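Local coordinates for protein interleukin-1beta (PDB 2WRY) that probably acts as a secreted inflammatory cytokine of the beta-trefoil IL-1 family, its mature domain binding the interleukin-1 receptor, at residues 20-34 with 133-145. Sequence-based numbering, arbitrary orientation.
Sequences KCFVLESPTQLVALH and ICTSLQPRQPVGI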
loop_
_atom_site.group_PDB
_atom_site.type_symbol
_atom_site.label_atom_id
_atom_site.label_comp_id
_atom_site.label_asym_id
_atom_site.label_seq_id
_atom_site.Cartn_x
_atom_site.Cartn_y
_atom_site.Cartn_z
ATOM N N LYS A 20 -11.676 2.765 8.183
ATOM C CA LYS A 20 -10.446 2.755 8.969
ATOM C C LYS A 20 -9.334 3.506 8.210
ATOM O O LYS A 20 -9.239 3.431 6.981
ATOM C CB LYS A 20 -10.004 1.323 9.295
ATOM C CG LYS A 20 -11.052 0.571 10.073
ATOM C CD LYS A 20 -10.508 -0.643 10.841
ATOM C CE LYS A 20 -9.831 -1.682 9.922
ATOM N NZ LYS A 20 -10.804 -2.296 8.953
ATOM N N CYS A 21 -8.518 4.270 8.936
ATOM C CA CYS A 21 -7.334 4.869 8.320
ATOM C C CYS A 21 -6.106 4.151 8.823
ATOM O O CYS A 21 -6.193 3.311 9.723
ATOM C CB CYS A 21 -7.214 6.349 8.647
ATOM S SG CYS A 21 -7.083 6.698 10.377
ATOM N N PHE A 22 -4.969 4.514 8.233
ATOM C CA PHE A 22 -3.667 3.942 8.627
ATOM C C PHE A 22 -2.977 4.858 9.650
ATOM O O PHE A 22 -3.004 6.099 9.531
ATOM C CB PHE A 22 -2.734 3.817 7.421
ATOM C CG PHE A 22 -3.171 2.838 6.357
ATOM C CD1 PHE A 22 -4.210 1.925 6.563
ATOM C CD2 PHE A 22 -2.519 2.852 5.129
ATOM C CE1 PHE A 22 -4.576 1.031 5.528
ATOM C CE2 PHE A 22 -2.852 1.960 4.106
ATOM C CZ PHE A 22 -3.891 1.047 4.306
ATOM N N VAL A 23 -2.361 4.244 10.652
ATOM C CA VAL A 23 -1.387 4.957 11.498
ATOM C C VAL A 23 -0.100 4.158 11.551
ATOM O O VAL A 23 -0.136 2.936 11.399
ATOM C CB VAL A 23 -1.901 5.291 12.946
ATOM C CG1 VAL A 23 -3.208 6.090 12.903
ATOM C CG2 VAL A 23 -2.001 4.047 13.843
ATOM N N LEU A 24 1.027 4.840 11.786
ATOM C CA LEU A 24 2.312 4.150 11.904
ATOM C C LEU A 24 2.526 3.762 13.363
ATOM O O LEU A 24 2.893 4.596 14.196
ATOM C CB LEU A 24 3.453 5.017 11.341
ATOM C CG LEU A 24 4.796 4.320 11.186
ATOM C CD1 LEU A 24 4.695 3.189 10.164
ATOM C CD2 LEU A 24 5.882 5.309 10.776
ATOM N N GLU A 25 2.222 2.508 13.682
ATOM C CA GLU A 25 2.274 2.038 15.057
ATOM C C GLU A 25 3.702 2.051 15.576
ATOM O O GLU A 25 3.965 2.437 16.734
ATOM C CB GLU A 25 1.691 0.630 15.162
ATOM C CG GLU A 25 1.778 0.053 16.567
ATOM C CD GLU A 25 1.159 -1.316 16.679
ATOM O OE1 GLU A 25 1.747 -2.289 16.141
ATOM O OE2 GLU A 25 0.086 -1.418 17.315
ATOM N N SER A 26 4.607 1.602 14.718
ATOM C CA SER A 26 6.033 1.552 15.006
ATOM C C SER A 26 6.741 1.795 13.686
ATOM O O SER A 26 6.122 1.731 12.614
ATOM C CB SER A 26 6.408 0.188 15.587
ATOM O OG SER A 26 6.262 -0.817 14.596
ATOM N N PRO A 27 8.040 2.114 13.725
ATOM C CA PRO A 27 8.676 2.377 12.448
ATOM C C PRO A 27 8.552 1.294 11.366
ATOM O O PRO A 27 8.770 1.595 10.202
ATOM C CB PRO A 27 10.139 2.636 12.839
ATOM C CG PRO A 27 10.028 3.146 14.226
ATOM C CD PRO A 27 8.949 2.349 14.856
ATOM N N THR A 28 8.168 0.069 11.714
ATOM C CA THR A 28 8.099 -1.016 10.721
ATOM C C THR A 28 6.692 -1.551 10.479
ATOM O O THR A 28 6.512 -2.564 9.798
ATOM C CB THR A 28 8.938 -2.223 11.188
ATOM O OG1 THR A 28 8.554 -2.594 12.521
ATOM C CG2 THR A 28 10.391 -1.852 11.163
ATOM N N GLN A 29 5.691 -0.898 11.062
ATOM C CA GLN A 29 4.353 -1.469 11.003
ATOM C C GLN A 29 3.243 -0.443 10.976
ATOM O O GLN A 29 3.108 0.389 11.889
ATOM C CB GLN A 29 4.118 -2.385 12.196
ATOM C CG GLN A 29 2.863 -3.206 12.103
ATOM C CD GLN A 29 3.003 -4.516 12.824
ATOM O OE1 GLN A 29 3.346 -5.531 12.217
ATOM N NE2 GLN A 29 2.755 -4.504 14.131
ATOM N N LEU A 30 2.426 -0.546 9.938
ATOM C CA LEU A 30 1.183 0.205 9.892
ATOM C C LEU A 30 0.087 -0.593 10.576
ATOM O O LEU A 30 0.048 -1.827 10.477
ATOM C CB LEU A 30 0.739 0.433 8.452
ATOM C CG LEU A 30 1.511 1.388 7.567
ATOM C CD1 LEU A 30 0.998 1.180 6.142
ATOM C CD2 LEU A 30 1.370 2.839 8.003
ATOM N N VAL A 31 -0.820 0.117 11.244
ATOM C CA VAL A 31 -2.067 -0.484 11.713
ATOM C C VAL A 31 -3.235 0.314 11.155
ATOM O O VAL A 31 -3.077 1.479 10.741
ATOM C CB VAL A 31 -2.164 -0.578 13.263
ATOM C CG1 VAL A 31 -1.021 -1.451 13.834
ATOM C CG2 VAL A 31 -2.199 0.769 13.895
ATOM N N ALA A 32 -4.402 -0.324 11.120
ATOM C CA ALA A 32 -5.615 0.367 10.678
ATOM C C ALA A 32 -6.606 0.516 11.813
ATOM O O ALA A 32 -6.891 -0.422 12.541
ATOM C CB ALA A 32 -6.241 -0.352 9.494
ATOM N N LEU A 33 -7.141 1.720 11.974
ATOM C CA LEU A 33 -8.098 1.959 13.055
ATOM C C LEU A 33 -9.124 3.002 12.666
ATOM O O LEU A 33 -8.957 3.694 11.670
ATOM C CB LEU A 33 -7.403 2.333 14.371
ATOM C CG LEU A 33 -6.022 3.014 14.405
ATOM C CD1 LEU A 33 -5.966 4.194 13.501
ATOM C CD2 LEU A 33 -5.663 3.398 15.843
ATOM N N HIS A 34 -10.204 3.075 13.442
ATOM C CA HIS A 34 -11.121 4.195 13.335
ATOM C C HIS A 34 -10.505 5.259 14.239
ATOM O O HIS A 34 -10.535 5.146 15.460
ATOM C CB HIS A 34 -12.522 3.782 13.799
ATOM C CG HIS A 34 -13.105 2.658 13.013
ATOM N ND1 HIS A 34 -13.568 2.812 11.723
ATOM C CD2 HIS A 34 -13.301 1.358 13.333
ATOM C CE1 HIS A 34 -14.022 1.651 11.285
ATOM N NE2 HIS A 34 -13.851 0.749 12.235
ATOM N N ILE A 133 -2.885 -5.592 -0.784
ATOM C CA ILE A 133 -2.782 -4.923 0.512
ATOM C C ILE A 133 -4.129 -4.998 1.230
ATOM O O ILE A 133 -5.181 -4.687 0.638
ATOM C CB ILE A 133 -2.354 -3.440 0.386
ATOM C CG1 ILE A 133 -0.991 -3.325 -0.317
ATOM C CG2 ILE A 133 -2.369 -2.786 1.787
ATOM C CD1 ILE A 133 -0.526 -1.903 -0.488
ATOM N N CYS A 134 -4.112 -5.440 2.475
ATOM C CA CYS A 134 -5.373 -5.620 3.196
ATOM C C CYS A 134 -5.332 -5.170 4.641
ATOM O O CYS A 134 -4.279 -5.077 5.267
ATOM C CB CYS A 134 -5.841 -7.085 3.142
ATOM S SG CYS A 134 -4.715 -8.203 4.009
ATOM N N THR A 135 -6.514 -4.878 5.163
ATOM C CA THR A 135 -6.665 -4.608 6.585
ATOM C C THR A 135 -7.537 -5.683 7.220
ATOM O O THR A 135 -8.291 -6.395 6.543
ATOM C CB THR A 135 -7.307 -3.218 6.836
ATOM O OG1 THR A 135 -8.655 -3.215 6.355
ATOM C CG2 THR A 135 -6.467 -2.127 6.147
ATOM N N SER A 136 -7.438 -5.786 8.532
ATOM C CA SER A 136 -8.266 -6.705 9.267
ATOM C C SER A 136 -9.668 -6.131 9.362
ATOM O O SER A 136 -9.861 -4.929 9.245
ATOM C CB SER A 136 -7.681 -6.834 10.667
ATOM O OG SER A 136 -8.479 -7.663 11.473
ATOM N N LEU A 137 -10.656 -6.990 9.592
ATOM C CA LEU A 137 -11.998 -6.512 9.958
ATOM C C LEU A 137 -12.002 -5.853 11.337
ATOM O O LEU A 137 -12.865 -5.007 11.619
ATOM C CB LEU A 137 -12.993 -7.672 9.957
ATOM C CG LEU A 137 -13.110 -8.531 8.685
ATOM C CD1 LEU A 137 -14.162 -9.643 8.838
ATOM C CD2 LEU A 137 -13.418 -7.685 7.479
ATOM N N GLN A 138 -11.044 -6.243 12.184
ATOM C CA GLN A 138 -10.902 -5.680 13.538
ATOM C C GLN A 138 -9.994 -4.455 13.538
ATOM O O GLN A 138 -9.037 -4.400 12.783
ATOM C CB GLN A 138 -10.339 -6.724 14.506
ATOM C CG GLN A 138 -11.331 -7.804 14.925
ATOM C CD GLN A 138 -11.784 -8.681 13.777
ATOM O OE1 GLN A 138 -10.978 -9.092 12.937
ATOM N NE2 GLN A 138 -13.091 -8.967 13.723
ATOM N N PRO A 139 -10.320 -3.439 14.348
ATOM C CA PRO A 139 -9.396 -2.308 14.432
ATOM C C PRO A 139 -8.072 -2.626 15.159
ATOM O O PRO A 139 -7.962 -3.627 15.872
ATOM C CB PRO A 139 -10.200 -1.239 15.214
ATOM C CG PRO A 139 -11.272 -1.956 15.903
ATOM C CD PRO A 139 -11.553 -3.233 15.133
ATOM N N ARG A 140 -7.076 -1.774 14.936
ATOM C CA ARG A 140 -5.792 -1.807 15.638
ATOM C C ARG A 140 -4.996 -3.088 15.363
ATOM O O ARG A 140 -4.273 -3.587 16.236
ATOM C CB ARG A 140 -5.973 -1.566 17.155
ATOM C CG ARG A 140 -6.836 -0.353 17.535
ATOM C CD ARG A 140 -6.709 -0.056 19.032
ATOM N NE ARG A 140 -7.787 -0.632 19.838
ATOM C CZ ARG A 140 -7.960 -0.390 21.143
ATOM N NH1 ARG A 140 -7.114 0.406 21.793
ATOM N NH2 ARG A 140 -8.978 -0.940 21.806
ATOM N N GLN A 141 -5.130 -3.613 14.143
ATOM C CA GLN A 141 -4.339 -4.770 13.700
ATOM C C GLN A 141 -3.432 -4.330 12.555
ATOM O O GLN A 141 -3.695 -3.298 11.906
ATOM C CB GLN A 141 -5.247 -5.928 13.236
ATOM C CG GLN A 141 -6.138 -6.473 14.330
ATOM C CD GLN A 141 -5.405 -7.293 15.376
ATOM O OE1 GLN A 141 -4.186 -7.486 15.321
ATOM N NE2 GLN A 141 -6.162 -7.807 16.336
ATOM N N PRO A 142 -2.324 -5.060 12.331
ATOM C CA PRO A 142 -1.423 -4.660 11.235
ATOM C C PRO A 142 -2.054 -4.655 9.847
ATOM O O PRO A 142 -2.954 -5.453 9.562
ATOM C CB PRO A 142 -0.332 -5.727 11.281
ATOM C CG PRO A 142 -0.331 -6.132 12.734
ATOM C CD PRO A 142 -1.778 -6.205 13.078
ATOM N N VAL A 143 -1.605 -3.720 9.015
ATOM C CA VAL A 143 -1.879 -3.780 7.574
ATOM C C VAL A 143 -0.956 -4.852 7.008
ATOM O O VAL A 143 0.233 -4.918 7.356
ATOM C CB VAL A 143 -1.633 -2.395 6.889
ATOM C CG1 VAL A 143 -1.971 -2.449 5.408
ATOM C CG2 VAL A 143 -2.474 -1.333 7.573
ATOM N N GLY A 144 -1.502 -5.693 6.141
ATOM C CA GLY A 144 -0.736 -6.807 5.545
ATOM C C GLY A 144 -1.053 -7.033 4.089
ATOM O O GLY A 144 -1.547 -6.126 3.422
ATOM N N ILE A 145 -0.701 -8.223 3.599
ATOM C CA ILE A 145 -1.094 -8.664 2.259
ATOM C C ILE A 145 -1.795 -10.017 2.338
ATOM O O ILE A 145 -1.600 -10.818 3.287
ATOM C CB ILE A 145 0.069 -8.720 1.209
ATOM C CG1 ILE A 145 1.275 -9.481 1.756
ATOM C CG2 ILE A 145 0.441 -7.284 0.774
ATOM C CD1 ILE A 145 2.343 -9.733 0.718
HETATM O O HOH W 1 -13.202 -2.579 10.233
HETATM O O HOH W 2 2.238 -2.822 8.067
HETATM O O HOH W 3 -6.929 -3.061 11.931
#
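V143 is the main bump of this contact. Its CG2 drops into a hollow walled by L30, A32 and the F22 ring. The methyl sits over one face of that ring, a CH-pi contact 4.1 Å from the centroid. CG2 lies anti to the carbonyl carbon of V143, which also brings it to 3.8 Å from L30 CB. T135 fills the next place along. Its CG2 meets the ring edge at F22 CE1 (3.7 Å) and also touches A32 CB.

K20 closes the far end. Its chain bends at chi3 and chi4 (-59° and -64°) past P139, and NZ donates to S136 O at 2.8 Å, nearly in line with the carbonyl. NZ also forms a salt bridge with D16, which accepts from T135 OG1 as well. Water 1 links NZ to L137 O.

At the other end, the Q29 amide lies against the P142 ring, CD to CG 3.7 Å. Its NE2 donates to E25 OE1, with the acceptor in the amide plane. With an alanine in place of Q29, P142 would probably lose the amide packed against it and the E25 carboxylate this donor.

The backbones meet antiparallel. V143 N bonds L30 O (2.9 Å), and R140 N bonds A32 O (2.8 Å). Water 3 accepts from Q141 N and lies within bonding distance of A32 O and Q138 O.

Strand 29-33 lies between strand 21-26 and the short, weakly bonded strand 141-142 in a three-stranded sheet of the beta-trefoil. Around it, L30 rests on M78 and L91, V143 on L89 of strand 86-93, and F22 on I14 of strand 4-16.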